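Local structure of putative diflavin flavoprotein A 3 (Synechocystis sp., 6H0C) at residues N296-E299 with I300-A303. The protein probably passes electrons from NADH to oxygen, reducing it to water, and is represented here by its flavodiiron core, a metallo-hydrolase-like domain joined to a flavodoxin-like one. Numbering follows the deposited sequence.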
loop_
_atom_site.group_PDB
_atom_site.type_symbol
_atom_site.label_atom_id
_atom_site.label_comp_id
_atom_site.label_asym_id
_atom_site.label_seq_id
_atom_site.Cartn_x
_atom_site.Cartn_y
_atom_site.Cartn_z
ATOM N N ASN A 296 14.863 -2.715 -7.911
ATOM C CA ASN A 296 16.116 -2.799 -8.656
ATOM C C ASN A 296 16.770 -4.164 -8.468
ATOM O O ASN A 296 16.330 -4.965 -7.638
ATOM C CB ASN A 296 17.081 -1.696 -8.227
ATOM C CG ASN A 296 17.409 -1.755 -6.747
ATOM O OD1 ASN A 296 18.191 -2.595 -6.302
ATOM N ND2 ASN A 296 16.799 -0.866 -5.972
ATOM N N ALA A 297 17.826 -4.418 -9.231
ATOM C CA ALA A 297 18.492 -5.714 -9.223
ATOM C C ALA A 297 19.120 -6.058 -7.871
ATOM O O ALA A 297 19.054 -7.202 -7.419
ATOM C CB ALA A 297 19.549 -5.761 -10.313
ATOM N N GLU A 298 19.735 -5.081 -7.221
ATOM C CA GLU A 298 20.380 -5.363 -5.951
ATOM C C GLU A 298 19.354 -5.749 -4.878
ATOM O O GLU A 298 19.619 -6.619 -4.045
ATOM C CB GLU A 298 21.221 -4.167 -5.511
ATOM C CG GLU A 298 22.344 -3.854 -6.497
ATOM C CD GLU A 298 23.236 -5.061 -6.774
ATOM O OE1 GLU A 298 23.650 -5.730 -5.802
ATOM O OE2 GLU A 298 23.519 -5.348 -7.961
ATOM N N GLU A 299 18.181 -5.123 -4.910
ATOM C CA GLU A 299 17.102 -5.505 -4.001
ATOM C C GLU A 299 16.762 -6.981 -4.154
ATOM O O GLU A 299 16.585 -7.699 -3.168
ATOM C CB GLU A 299 15.834 -4.695 -4.257
ATOM C CG GLU A 299 15.811 -3.295 -3.716
ATOM C CD GLU A 299 14.467 -2.649 -3.970
ATOM O OE1 GLU A 299 13.442 -3.256 -3.577
ATOM O OE2 GLU A 299 14.429 -1.559 -4.584
ATOM N N ILE A 300 16.644 -7.420 -5.402
ATOM C CA ILE A 300 16.221 -8.786 -5.662
ATOM C C ILE A 300 17.324 -9.745 -5.247
ATOM O O ILE A 300 17.053 -10.766 -4.622
ATOM C CB ILE A 300 15.842 -8.997 -7.137
ATOM C CG1 ILE A 300 14.604 -8.159 -7.473
ATOM C CG2 ILE A 300 15.558 -10.461 -7.400
ATOM C CD1 ILE A 300 14.310 -8.067 -8.938
ATOM N N LYS A 301 18.569 -9.403 -5.569
ATOM C CA LYS A 301 19.695 -10.224 -5.143
ATOM C C LYS A 301 19.711 -10.377 -3.626
ATOM O O LYS A 301 19.845 -11.488 -3.122
ATOM C CB LYS A 301 21.020 -9.631 -5.610
ATOM C CG LYS A 301 21.275 -9.742 -7.096
ATOM C CD LYS A 301 22.576 -9.036 -7.464
ATOM C CE LYS A 301 22.779 -8.980 -8.967
ATOM N NZ LYS A 301 23.997 -8.178 -9.301
ATOM N N GLU A 302 19.578 -9.267 -2.900
ATOM C CA GLU A 302 19.655 -9.303 -1.434
ATOM C C GLU A 302 18.521 -10.129 -0.837
ATOM O O GLU A 302 18.720 -10.876 0.118
ATOM C CB GLU A 302 19.626 -7.890 -0.843
ATOM C CG GLU A 302 20.776 -6.988 -1.282
ATOM C CD GLU A 302 22.156 -7.565 -0.974
ATOM O OE1 GLU A 302 22.890 -6.946 -0.170
ATOM O OE2 GLU A 302 22.517 -8.620 -1.546
ATOM N N ALA A 303 17.326 -9.979 -1.393
ATOM C CA ALA A 303 16.189 -10.739 -0.911
ATOM C C ALA A 303 16.450 -12.232 -1.102
ATOM O O ALA A 303 16.306 -13.014 -0.163
ATOM C CB ALA A 303 14.915 -10.312 -1.622
#
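Glu298 and Lys301, one turn apart at the start of helix 297-306, are joined by a salt bridge in which Lys301 NZ lies 3.2 Å from Glu298 OE2. The ammonium meets that oxygen on its syn side, 25° out of the carboxylate plane. Glu298 bends back at chi2 (-54°), while the lysine chain runs extended to meet it. Asn296 is the N-cap: its short amide side chain can fold back over the first turn, and OD1 accepts from Glu299 N at 2.9 Å, the donor lying above the plane of the side-chain carbonyl. This satisfies an N-H that has no earlier helical carbonyl to bond. From there the helix's own ladder takes over. It begins weakly, with Ile300 N 3.3 Å from Asn296 O. The next bond is tighter, Lys301 N lying 2.9 Å from Ala297 O; Glu302 N to Glu298 O and Ala303 N to Glu299 O continue it. Acidic Glu298 and Glu299 suit this N-terminal turn, where the helix dipole would probably welcome negative charge. Within the flavodoxin-like domain, the side chains of buried Ile300 and small Ala303 touch Ile290 on the outermost strand 286-291, while Ile300 also joins Ala297 and Lys301 in touching Ile331 of the neighbouring helix 323-335.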